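Local coordinates for peptidase M3B, oligoendopeptidase F (PDB 2QR4), which probably acts as a zinc-dependent oligoendopeptidase of family M3, cutting internal peptide bonds in short peptides rather than in folded proteins, at residues P311-Y316 with L527-L531; L361-F365 with Y423-H427; V368-H373 with A399-E404. One frame throughout, in Å; residues are numbered along the deposited sequence.

Interaction 1: residues P311-Y316 with L527-L531; sequences PMGEEY and LENYL
Leu-531, Met-312 and Leu-527 bury the most surface here, and they meet their partners mainly through methyl groups. Met-312 is a selenomethionine. Its CG is anti to the carbonyl carbon (chi1 -66°), and further bends at chi2 and chi3 carry CE toward helix 526-536. CE comes within 3.6 Å of Tyr-530 CD2. The selenium forms an oblique Met-aromatic contact: Met-312 SE is 5.2 Å from the centroid of the Tyr-530 ring, 41° off its normal. The same CE lies 4.1 Å from Leu-527 CD1 and 4.2 Å from Leu-531 CD2.

Leu-531 spreads its two methyls further. Its CD1 is 4.1 Å from Glu-315 CB. Its CD2, besides meeting Met-312, sits at the edge of the Tyr-316 ring, 4.2 Å from Tyr-316 CD1, while Met-312 CG packs over one face of that ring. One turn earlier, Leu-527 CD1 rests against backbone oxygens, 3.3 Å from Pro-311 O.

The contact joins a 3-10 turn and the helix that follows it to helix 526-536 in the mainly helical M3 peptidase fold. Helix 503-520 packs on it through Ile-519, and Tyr-530 also touches Ala-399 and Thr-402 of helix 394-414. No hydrogen bond crosses between the segments, and the hydroxyl of Tyr-316 is instead bonded to Asn-403. The two segments are therefore held together by dispersion and by the exclusion of water from apolar groups, with little directional constraint.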
ATOM      1  N   PRO A 311       0.991  51.385   4.479  1.00 42.18           N
ATOM      2  CA  PRO A 311      -0.460  51.202   4.629  1.00 41.46           C
ATOM      3  C   PRO A 311      -0.833  50.262   5.779  1.00 42.61           C
ATOM      4  O   PRO A 311      -1.974  50.276   6.241  1.00 38.15           O
ATOM      5  CB  PRO A 311      -0.874  50.577   3.290  1.00 37.49           C
ATOM      6  CG  PRO A 311       0.134  51.060   2.323  1.00 27.84           C
ATOM      7  CD  PRO A 311       1.428  51.133   3.092  1.00 36.66           C
HETATM    8  N   MSE A 312       0.124  49.454   6.226  1.00 38.07           N
HETATM    9  CA  MSE A 312      -0.056  48.611   7.402  1.00 39.44           C
HETATM   10  C   MSE A 312      -0.221  49.425   8.683  1.00 40.47           C
HETATM   11  O   MSE A 312      -0.767  48.933   9.666  1.00 39.76           O
HETATM   12  CB  MSE A 312       1.127  47.656   7.562  1.00 55.36           C
HETATM   13  CG  MSE A 312       1.271  46.615   6.464  1.00 67.00           C
HETATM   14 SE   MSE A 312      -0.351  45.573   6.187  1.00 79.88          SE
HETATM   15  CE  MSE A 312      -1.008  45.504   8.024  1.00 85.66           C
ATOM     16  N   GLY A 313       0.273  50.661   8.676  1.00 44.88           N
ATOM     17  CA  GLY A 313       0.056  51.585   9.790  1.00 40.02           C
ATOM     18  C   GLY A 313       1.099  51.542  10.894  1.00 39.62           C
ATOM     19  O   GLY A 313       1.973  50.674  10.901  1.00 29.05           O
ATOM     20  N   GLU A 314       0.983  52.481  11.837  1.00 49.16           N
ATOM     21  CA  GLU A 314       1.947  52.644  12.935  1.00 47.79           C
ATOM     22  C   GLU A 314       2.199  51.368  13.744  1.00 48.72           C
ATOM     23  O   GLU A 314       3.337  50.896  13.814  1.00 47.00           O
ATOM     24  CB  GLU A 314       1.529  53.788  13.869  1.00 54.70           C
ATOM     25  CG  GLU A 314       2.128  55.152  13.521  1.00 58.70           C
ATOM     26  N   GLU A 315       1.150  50.818  14.358  1.00 44.78           N
ATOM     27  CA  GLU A 315       1.288  49.581  15.128  1.00 46.89           C
ATOM     28  C   GLU A 315       2.141  48.534  14.402  1.00 48.13           C
ATOM     29  O   GLU A 315       3.182  48.109  14.915  1.00 44.46           O
ATOM     30  CB  GLU A 315      -0.082  48.987  15.473  1.00 48.64           C
ATOM     31  CG  GLU A 315      -0.578  49.307  16.877  1.00 47.52           C
ATOM     32  CD  GLU A 315      -1.397  48.168  17.480  1.00 47.38           C
ATOM     33  OE1 GLU A 315      -2.477  48.435  18.050  1.00 46.58           O
ATOM     34  OE2 GLU A 315      -0.959  47.003  17.387  1.00 44.89           O
ATOM     35  N   TYR A 316       1.696  48.134  13.211  1.00 41.93           N
ATOM     36  CA  TYR A 316       2.379  47.112  12.406  1.00 44.06           C
ATOM     37  C   TYR A 316       3.857  47.409  12.141  1.00 45.07           C
ATOM     38  O   TYR A 316       4.709  46.527  12.287  1.00 44.81           O
ATOM     39  CB  TYR A 316       1.655  46.910  11.070  1.00 37.13           C
ATOM     40  CG  TYR A 316       2.114  45.689  10.301  1.00 37.10           C
ATOM     41  CD1 TYR A 316       1.386  44.503  10.346  1.00 35.16           C
ATOM     42  CD2 TYR A 316       3.279  45.715   9.533  1.00 34.33           C
ATOM     43  CE1 TYR A 316       1.799  43.379   9.646  1.00 35.00           C
ATOM     44  CE2 TYR A 316       3.699  44.595   8.827  1.00 39.28           C
ATOM     45  CZ  TYR A 316       2.952  43.428   8.885  1.00 35.59           C
ATOM     46  OH  TYR A 316       3.363  42.300   8.199  1.00 29.03           O
ATOM     47  N   LEU A 527      -7.815  47.903   8.449  1.00 58.40           N
ATOM     48  CA  LEU A 527      -6.592  47.752   9.236  1.00 60.47           C
ATOM     49  C   LEU A 527      -6.845  47.075  10.577  1.00 58.85           C
ATOM     50  O   LEU A 527      -6.242  46.048  10.889  1.00 56.92           O
ATOM     51  CB  LEU A 527      -5.928  49.113   9.467  1.00 62.71           C
ATOM     52  CG  LEU A 527      -4.868  49.557   8.455  1.00 68.47           C
ATOM     53  CD1 LEU A 527      -3.836  48.450   8.264  1.00 68.85           C
ATOM     54  CD2 LEU A 527      -5.489  49.971   7.116  1.00 70.62           C
ATOM     55  N   GLU A 528      -7.740  47.663  11.363  1.00 58.30           N
ATOM     56  CA  GLU A 528      -8.063  47.158  12.694  1.00 65.24           C
ATOM     57  C   GLU A 528      -8.397  45.669  12.654  1.00 56.65           C
ATOM     58  O   GLU A 528      -7.899  44.892  13.467  1.00 51.73           O
ATOM     59  CB  GLU A 528      -9.221  47.963  13.298  1.00 68.56           C
ATOM     60  CG  GLU A 528      -9.647  47.546  14.709  1.00 74.06           C
ATOM     61  CD  GLU A 528     -10.866  48.328  15.203  1.00 76.40           C
ATOM     62  OE1 GLU A 528     -11.670  48.781  14.355  1.00 80.25           O
ATOM     63  OE2 GLU A 528     -11.022  48.493  16.435  1.00 77.17           O
ATOM     64  N   ASN A 529      -9.227  45.279  11.691  1.00 52.24           N
ATOM     65  CA  ASN A 529      -9.649  43.888  11.547  1.00 52.23           C
ATOM     66  C   ASN A 529      -8.526  42.935  11.113  1.00 55.38           C
ATOM     67  O   ASN A 529      -8.475  41.782  11.553  1.00 51.94           O
ATOM     68  CB  ASN A 529     -10.832  43.786  10.583  1.00 52.83           C
ATOM     69  CG  ASN A 529     -12.111  44.360  11.162  1.00 53.80           C
ATOM     70  OD1 ASN A 529     -12.139  44.851  12.292  1.00 57.03           O
ATOM     71  ND2 ASN A 529     -13.181  44.299  10.385  1.00 56.00           N
ATOM     72  N   TYR A 530      -7.641  43.413  10.243  1.00 50.22           N
ATOM     73  CA  TYR A 530      -6.477  42.629   9.848  1.00 52.28           C
ATOM     74  C   TYR A 530      -5.551  42.406  11.040  1.00 51.40           C
ATOM     75  O   TYR A 530      -5.057  41.299  11.247  1.00 52.19           O
ATOM     76  CB  TYR A 530      -5.714  43.314   8.715  1.00 47.95           C
ATOM     77  CG  TYR A 530      -4.550  42.506   8.183  1.00 49.31           C
ATOM     78  CD1 TYR A 530      -4.759  41.472   7.283  1.00 55.21           C
ATOM     79  CD2 TYR A 530      -3.239  42.778   8.575  1.00 53.70           C
ATOM     80  CE1 TYR A 530      -3.700  40.724   6.786  1.00 57.61           C
ATOM     81  CE2 TYR A 530      -2.165  42.031   8.080  1.00 46.77           C
ATOM     82  CZ  TYR A 530      -2.410  41.006   7.187  1.00 48.80           C
ATOM     83  OH  TYR A 530      -1.377  40.252   6.679  1.00 49.84           O
ATOM     84  N   LEU A 531      -5.321  43.459  11.820  1.00 48.76           N
ATOM     85  CA  LEU A 531      -4.456  43.360  12.983  1.00 52.31           C
ATOM     86  C   LEU A 531      -5.044  42.390  13.995  1.00 50.59           C
ATOM     87  O   LEU A 531      -4.324  41.581  14.572  1.00 56.00           O
ATOM     88  CB  LEU A 531      -4.230  44.732  13.632  1.00 58.11           C
ATOM     89  CG  LEU A 531      -3.553  45.837  12.810  1.00 59.86           C
ATOM     90  CD1 LEU A 531      -3.173  47.019  13.707  1.00 58.54           C
ATOM     91  CD2 LEU A 531      -2.333  45.321  12.058  1.00 55.48           C
TER

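Interaction 2: residues L361-F365 with Y423-H427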
ATOM      1  N   LEU A 361      15.172  42.192  -7.545  1.00 52.10           N
ATOM      2  CA  LEU A 361      13.744  42.440  -7.355  1.00 53.14           C
ATOM      3  C   LEU A 361      12.978  41.256  -6.742  1.00 51.90           C
ATOM      4  O   LEU A 361      12.031  41.445  -5.968  1.00 45.72           O
ATOM      5  CB  LEU A 361      13.111  42.873  -8.675  1.00 51.95           C
ATOM      6  CG  LEU A 361      12.107  44.015  -8.528  1.00 55.07           C
ATOM      7  CD1 LEU A 361      11.965  44.781  -9.832  1.00 52.22           C
ATOM      8  CD2 LEU A 361      10.771  43.484  -8.056  1.00 56.59           C
ATOM      9  N   ASP A 362      13.389  40.039  -7.083  1.00 46.92           N
ATOM     10  CA  ASP A 362      12.800  38.853  -6.475  1.00 45.31           C
ATOM     11  C   ASP A 362      13.029  38.780  -4.962  1.00 42.61           C
ATOM     12  O   ASP A 362      12.108  38.467  -4.211  1.00 34.25           O
ATOM     13  CB  ASP A 362      13.301  37.580  -7.162  1.00 46.56           C
ATOM     14  CG  ASP A 362      12.304  37.036  -8.173  1.00 53.58           C
ATOM     15  OD1 ASP A 362      11.100  36.975  -7.837  1.00 51.64           O
ATOM     16  OD2 ASP A 362      12.721  36.667  -9.296  1.00 51.68           O
ATOM     17  N   GLN A 363      14.250  39.076  -4.516  1.00 44.09           N
ATOM     18  CA  GLN A 363      14.590  38.987  -3.089  1.00 47.96           C
ATOM     19  C   GLN A 363      13.827  40.014  -2.239  1.00 43.79           C
ATOM     20  O   GLN A 363      13.584  39.802  -1.045  1.00 32.86           O
ATOM     21  CB  GLN A 363      16.101  39.132  -2.874  1.00 45.90           C
ATOM     22  CG  GLN A 363      16.961  38.207  -3.732  1.00 50.66           C
ATOM     23  CD  GLN A 363      18.442  38.299  -3.384  1.00 55.94           C
ATOM     24  OE1 GLN A 363      19.306  38.287  -4.263  1.00 59.32           O
ATOM     25  NE2 GLN A 363      18.738  38.400  -2.092  1.00 61.88           N
ATOM     26  N   LEU A 364      13.456  41.126  -2.868  1.00 41.53           N
ATOM     27  CA  LEU A 364      12.642  42.151  -2.225  1.00 41.10           C
ATOM     28  C   LEU A 364      11.294  41.562  -1.805  1.00 45.53           C
ATOM     29  O   LEU A 364      10.826  41.788  -0.678  1.00 34.34           O
ATOM     30  CB  LEU A 364      12.451  43.340  -3.172  1.00 40.25           C
ATOM     31  CG  LEU A 364      11.626  44.533  -2.689  1.00 36.48           C
ATOM     32  CD1 LEU A 364      12.170  45.054  -1.376  1.00 46.35           C
ATOM     33  CD2 LEU A 364      11.609  45.634  -3.741  1.00 40.78           C
ATOM     34  N   PHE A 365      10.680  40.801  -2.712  1.00 33.65           N
ATOM     35  CA  PHE A 365       9.444  40.078  -2.414  1.00 35.61           C
ATOM     36  C   PHE A 365       9.600  39.075  -1.268  1.00 39.42           C
ATOM     37  O   PHE A 365       8.700  38.920  -0.435  1.00 31.06           O
ATOM     38  CB  PHE A 365       8.923  39.379  -3.670  1.00 32.67           C
ATOM     39  CG  PHE A 365       8.180  40.296  -4.592  1.00 43.01           C
ATOM     40  CD1 PHE A 365       8.841  40.959  -5.612  1.00 38.33           C
ATOM     41  CD2 PHE A 365       6.820  40.525  -4.413  1.00 40.35           C
ATOM     42  CE1 PHE A 365       8.152  41.812  -6.454  1.00 37.93           C
ATOM     43  CE2 PHE A 365       6.133  41.381  -5.244  1.00 21.56           C
ATOM     44  CZ  PHE A 365       6.800  42.025  -6.267  1.00 33.31           C
ATOM     45  N   TYR A 423       7.796  43.414 -15.601  1.00 36.85           N
ATOM     46  CA  TYR A 423       8.306  42.359 -14.746  1.00 37.88           C
ATOM     47  C   TYR A 423       7.368  42.108 -13.579  1.00 41.23           C
ATOM     48  O   TYR A 423       7.039  40.956 -13.290  1.00 38.45           O
ATOM     49  CB  TYR A 423       9.717  42.650 -14.209  1.00 53.28           C
ATOM     50  CG  TYR A 423      10.232  41.483 -13.396  1.00 48.45           C
ATOM     51  CD1 TYR A 423      10.111  41.461 -12.008  1.00 47.56           C
ATOM     52  CD2 TYR A 423      10.776  40.371 -14.030  1.00 53.35           C
ATOM     53  CE1 TYR A 423      10.556  40.376 -11.270  1.00 49.15           C
ATOM     54  CE2 TYR A 423      11.217  39.282 -13.314  1.00 55.73           C
ATOM     55  CZ  TYR A 423      11.107  39.281 -11.936  1.00 62.64           C
ATOM     56  OH  TYR A 423      11.557  38.174 -11.236  1.00 67.48           O
ATOM     57  N   VAL A 424       6.923  43.167 -12.903  1.00 36.02           N
ATOM     58  CA  VAL A 424       6.078  42.933 -11.737  1.00 36.63           C
ATOM     59  C   VAL A 424       4.643  42.507 -12.078  1.00 36.35           C
ATOM     60  O   VAL A 424       4.042  41.693 -11.378  1.00 43.07           O
ATOM     61  CB  VAL A 424       6.209  44.031 -10.643  1.00 40.77           C
ATOM     62  CG1 VAL A 424       7.130  45.152 -11.080  1.00 34.43           C
ATOM     63  CG2 VAL A 424       4.861  44.506 -10.144  1.00 29.40           C
ATOM     64  N   LEU A 425       4.124  42.999 -13.192  1.00 38.51           N
ATOM     65  CA  LEU A 425       2.832  42.546 -13.679  1.00 35.73           C
ATOM     66  C   LEU A 425       2.862  41.035 -13.917  1.00 39.50           C
ATOM     67  O   LEU A 425       1.994  40.293 -13.446  1.00 46.42           O
ATOM     68  CB  LEU A 425       2.488  43.275 -14.974  1.00 44.77           C
ATOM     69  CG  LEU A 425       1.452  44.404 -14.986  1.00 50.35           C
ATOM     70  CD1 LEU A 425       0.908  44.764 -13.617  1.00 43.68           C
ATOM     71  CD2 LEU A 425       1.992  45.628 -15.710  1.00 38.11           C
ATOM     72  N   ASN A 426       3.878  40.575 -14.636  1.00 35.50           N
ATOM     73  CA  ASN A 426       3.977  39.156 -14.968  1.00 41.01           C
ATOM     74  C   ASN A 426       4.350  38.261 -13.773  1.00 37.07           C
ATOM     75  O   ASN A 426       3.872  37.139 -13.658  1.00 48.05           O
ATOM     76  CB  ASN A 426       4.937  38.946 -16.135  1.00 37.55           C
ATOM     77  CG  ASN A 426       5.041  37.502 -16.535  1.00 45.90           C
ATOM     78  OD1 ASN A 426       6.002  36.831 -16.179  1.00 50.26           O
ATOM     79  ND2 ASN A 426       4.045  37.003 -17.266  1.00 40.34           N
ATOM     80  N   HIS A 427       5.189  38.770 -12.886  1.00 36.70           N
ATOM     81  CA  HIS A 427       5.510  38.084 -11.645  1.00 41.91           C
ATOM     82  C   HIS A 427       4.224  37.788 -10.865  1.00 44.52           C
ATOM     83  O   HIS A 427       4.036  36.675 -10.369  1.00 44.00           O
ATOM     84  CB  HIS A 427       6.480  38.947 -10.829  1.00 41.11           C
ATOM     85  CG  HIS A 427       6.703  38.478  -9.420  1.00 58.03           C
ATOM     86  ND1 HIS A 427       7.603  37.484  -9.097  1.00 54.30           N
ATOM     87  CD2 HIS A 427       6.174  38.904  -8.248  1.00 53.15           C
ATOM     88  CE1 HIS A 427       7.609  37.306  -7.787  1.00 48.68           C
ATOM     89  NE2 HIS A 427       6.752  38.157  -7.248  1.00 52.58           N
TER
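The helical segments 361-365 and 423-427 run at 50° to each other with their axes 12.2 Å apart, so long side chains must bridge the gap. Phe-365 and His-427 reach across from opposite directions. The imidazole NE2 of His-427 sits over the centre of one face of the Phe-365 ring, 3.7 Å from Phe-365 CG. The ring centroids are 4.3 Å apart and the planes are inclined at 44°, an oblique aromatic pair. Tyr-423 and His-427 are one turn apart, linked by a 2.9 Å bond from His-427 N to Tyr-423 O, and so project from the same side of their helix.

Segment 361-365 is the first part of helix 361-379, which farther along carries the HEMGH sequence, a match to the HExxH motif of zinc peptidases. Asp-362 stands beside both aromatic residues of the other helix. Tyr-423 has CG anti to its own backbone N (chi1 -176°), which sends the phenol across to the carboxylate: its OH is 2.7 Å from Asp-362 OD2, with the two planes nearly perpendicular. Asp-362 OD1 lies 3.5 Å from His-427 CE1. Leu-361 CD1 approaches Tyr-423 CD1 at 4.4 Å. Glu-404, Leu-407 and Thr-408 of helix 394-414 also pack on Phe-365.

Interaction 3: residues V368-H373 with A399-E404; sequences VHEMGH and ASTTNE
Ser-400 meets His-369 twice, once through its hydroxyl and once through its carbon. Ser-400 OG donates a hydrogen bond of 3.0 Å to His-369 O, with a C=O...donor angle of 149° and the donor tilted from the carbonyl plane. Ser-400 CB lies over one face of the imidazole, offset toward the rim and 3.5 Å from the His-369 ring centroid, a CH-pi contact. The ring is placed there because His-369 CG is anti to the backbone N (chi1 -172°). Glu-404 comes in obliquely beside the same ring, with OE1 3.7 Å from His-369 CD2.

On another side of the helix pair, Asn-403 ND2 makes a weak 3.4 Å hydrogen bond to Val-368 O. Val-368 CG1 packs 3.4 Å from Asn-403 O.

Residues 369-373 read HEMGH. This fits the HExxH motif of M3 peptidases, in which the two histidines bind zinc and the glutamate between them is catalytic. Glu-397, one turn before Ser-400, is probably the third protein ligand, as in relatives.

The backbones come very close at Gly-372. Its CA is 4.4 Å from Ser-400 CA, and the helix axes approach to 7.2 Å at an angle of 141°. With no side chain in the way, Gly-372 CA makes a CA-H...O contact of 3.5 Å with Ala-399 O.

Farther out, Asn-403 ND2 is hydrogen-bonded through its N-H to the hydroxyl oxygen of Tyr-316, which may help to hold the amide. Thr-401 OG1 is bonded to Glu-397 O within the helix, and Glu-397 also touches the His-369 side chain.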
ATOM      1  N   VAL A 368       9.847  40.995   2.085  1.00 41.66           N
ATOM      2  CA  VAL A 368       8.515  41.426   2.470  1.00 47.05           C
ATOM      3  C   VAL A 368       7.622  40.247   2.878  1.00 49.38           C
ATOM      4  O   VAL A 368       6.835  40.349   3.828  1.00 42.93           O
ATOM      5  CB  VAL A 368       7.891  42.259   1.339  1.00 43.54           C
ATOM      6  CG1 VAL A 368       6.432  41.906   1.132  1.00 37.59           C
ATOM      7  CG2 VAL A 368       8.094  43.738   1.626  1.00 42.58           C
ATOM      8  N   HIS A 369       7.776  39.131   2.168  1.00 42.23           N
ATOM      9  CA  HIS A 369       7.107  37.869   2.493  1.00 48.35           C
ATOM     10  C   HIS A 369       7.484  37.364   3.895  1.00 48.89           C
ATOM     11  O   HIS A 369       6.628  36.899   4.647  1.00 45.23           O
ATOM     12  CB  HIS A 369       7.464  36.822   1.425  1.00 55.55           C
ATOM     13  CG  HIS A 369       6.700  35.536   1.531  1.00 59.61           C
ATOM     14  ND1 HIS A 369       7.171  34.444   2.231  1.00 60.94           N
ATOM     15  CD2 HIS A 369       5.515  35.156   0.996  1.00 61.23           C
ATOM     16  CE1 HIS A 369       6.300  33.454   2.138  1.00 59.23           C
ATOM     17  NE2 HIS A 369       5.287  33.861   1.395  1.00 63.51           N
ATOM     18  N   GLU A 370       8.761  37.473   4.248  1.00 48.17           N
ATOM     19  CA  GLU A 370       9.238  36.993   5.545  1.00 52.79           C
ATOM     20  C   GLU A 370       8.849  37.888   6.712  1.00 53.00           C
ATOM     21  O   GLU A 370       8.509  37.398   7.789  1.00 50.58           O
ATOM     22  CB  GLU A 370      10.750  36.778   5.527  1.00 55.12           C
ATOM     23  CG  GLU A 370      11.154  35.376   5.115  1.00 61.41           C
ATOM     24  CD  GLU A 370      12.566  35.319   4.574  1.00 69.27           C
ATOM     25  OE1 GLU A 370      12.858  36.047   3.601  1.00 71.11           O
ATOM     26  OE2 GLU A 370      13.383  34.544   5.118  1.00 73.92           O
HETATM   27  N   MSE A 371       8.907  39.197   6.503  1.00 57.89           N
HETATM   28  CA  MSE A 371       8.456  40.140   7.518  1.00 69.08           C
HETATM   29  C   MSE A 371       7.033  39.803   7.934  1.00 52.02           C
HETATM   30  O   MSE A 371       6.688  39.865   9.109  1.00 46.17           O
HETATM   31  CB  MSE A 371       8.517  41.571   6.991  1.00 76.97           C
HETATM   32  CG  MSE A 371       9.869  41.956   6.418  1.00 96.77           C
HETATM   33 SE   MSE A 371       9.939  43.792   5.764  1.00106.46          SE
HETATM   34  CE  MSE A 371      10.082  44.714   7.489  1.00108.94           C
ATOM     35  N   GLY A 372       6.215  39.434   6.955  1.00 53.95           N
ATOM     36  CA  GLY A 372       4.827  39.075   7.204  1.00 43.45           C
ATOM     37  C   GLY A 372       4.684  37.884   8.125  1.00 40.35           C
ATOM     38  O   GLY A 372       3.898  37.920   9.068  1.00 46.41           O
ATOM     39  N   HIS A 373       5.437  36.825   7.845  1.00 40.85           N
ATOM     40  CA  HIS A 373       5.430  35.633   8.684  1.00 46.29           C
ATOM     41  C   HIS A 373       6.016  35.973  10.050  1.00 46.55           C
ATOM     42  O   HIS A 373       5.586  35.444  11.082  1.00 40.10           O
ATOM     43  CB  HIS A 373       6.221  34.500   8.015  1.00 54.85           C
ATOM     44  CG  HIS A 373       7.128  33.759   8.949  1.00 61.89           C
ATOM     45  ND1 HIS A 373       8.455  34.095   9.120  1.00 64.53           N
ATOM     46  CD2 HIS A 373       6.900  32.703   9.767  1.00 63.45           C
ATOM     47  CE1 HIS A 373       9.005  33.280  10.002  1.00 64.60           C
ATOM     48  NE2 HIS A 373       8.083  32.426  10.410  1.00 67.23           N
ATOM     49  N   ALA A 399      -0.640  36.149   5.973  1.00 44.00           N
ATOM     50  CA  ALA A 399       0.060  37.345   6.451  1.00 54.29           C
ATOM     51  C   ALA A 399       1.268  37.648   5.581  1.00 52.72           C
ATOM     52  O   ALA A 399       1.740  38.779   5.527  1.00 60.17           O
ATOM     53  CB  ALA A 399       0.480  37.182   7.899  1.00 50.16           C
ATOM     54  N   SER A 400       1.749  36.619   4.899  1.00 48.70           N
ATOM     55  CA  SER A 400       2.888  36.722   4.014  1.00 55.78           C
ATOM     56  C   SER A 400       2.459  37.203   2.638  1.00 44.97           C
ATOM     57  O   SER A 400       3.018  38.161   2.102  1.00 49.06           O
ATOM     58  CB  SER A 400       3.569  35.355   3.892  1.00 60.79           C
ATOM     59  OG  SER A 400       4.334  35.081   5.054  1.00 71.39           O
ATOM     60  N   THR A 401       1.470  36.524   2.073  1.00 40.10           N
ATOM     61  CA  THR A 401       0.952  36.853   0.749  1.00 40.33           C
ATOM     62  C   THR A 401       0.352  38.257   0.741  1.00 46.21           C
ATOM     63  O   THR A 401       0.496  38.984  -0.234  1.00 49.26           O
ATOM     64  CB  THR A 401      -0.095  35.820   0.314  1.00 47.23           C
ATOM     65  OG1 THR A 401       0.427  34.510   0.549  1.00 59.24           O
ATOM     66  CG2 THR A 401      -0.456  35.957  -1.170  1.00 34.04           C
ATOM     67  N   THR A 402      -0.299  38.645   1.835  1.00 37.12           N
ATOM     68  CA  THR A 402      -0.916  39.955   1.914  1.00 38.45           C
ATOM     69  C   THR A 402       0.168  41.002   1.751  1.00 46.08           C
ATOM     70  O   THR A 402      -0.006  41.978   1.018  1.00 47.94           O
ATOM     71  CB  THR A 402      -1.642  40.167   3.257  1.00 37.46           C
ATOM     72  OG1 THR A 402      -2.611  39.136   3.442  1.00 44.85           O
ATOM     73  CG2 THR A 402      -2.357  41.508   3.293  1.00 40.76           C
ATOM     74  N   ASN A 403       1.288  40.793   2.438  1.00 45.28           N
ATOM     75  CA  ASN A 403       2.429  41.703   2.355  1.00 41.79           C
ATOM     76  C   ASN A 403       2.984  41.821   0.928  1.00 43.80           C
ATOM     77  O   ASN A 403       3.242  42.917   0.446  1.00 47.51           O
ATOM     78  CB  ASN A 403       3.520  41.271   3.338  1.00 45.17           C
ATOM     79  CG  ASN A 403       3.239  41.736   4.767  1.00 53.34           C
ATOM     80  OD1 ASN A 403       2.215  42.356   5.045  1.00 54.73           O
ATOM     81  ND2 ASN A 403       4.162  41.450   5.674  1.00 52.86           N
ATOM     82  N   GLU A 404       3.143  40.687   0.255  1.00 40.44           N
ATOM     83  CA  GLU A 404       3.573  40.662  -1.137  1.00 54.26           C
ATOM     84  C   GLU A 404       2.600  41.450  -2.017  1.00 51.40           C
ATOM     85  O   GLU A 404       3.009  42.232  -2.896  1.00 48.09           O
ATOM     86  CB  GLU A 404       3.678  39.220  -1.636  1.00 45.91           C
ATOM     87  CG  GLU A 404       5.053  38.577  -1.465  1.00 69.02           C
ATOM     88  CD  GLU A 404       5.190  37.266  -2.255  1.00 76.61           C
ATOM     89  OE1 GLU A 404       4.229  36.462  -2.257  1.00 83.64           O
ATOM     90  OE2 GLU A 404       6.256  37.039  -2.877  1.00 75.74           O
TER

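From the N terminus, the chain passes 311-316 first, then 361-365 and 368-373 on helix 361-379. Helix 394-414 turns back, and 399-404 closes interaction 3, the innermost loop. The next helix, 418-454, closes interaction 2 around it. Much later, 527-531 closes interaction 1 around both, so the three are nested and none cross. Interaction 3 is the middle of the group. It touches interaction 1 through Tyr-316 and interaction 2 through Phe-365. Interactions 1 and 2 do not touch each other. Interactions 2 and 3 tie helix 361-379 to helices 418-454 and 394-414, and interaction 1 joins 311-316 to helix 526-536 beside them.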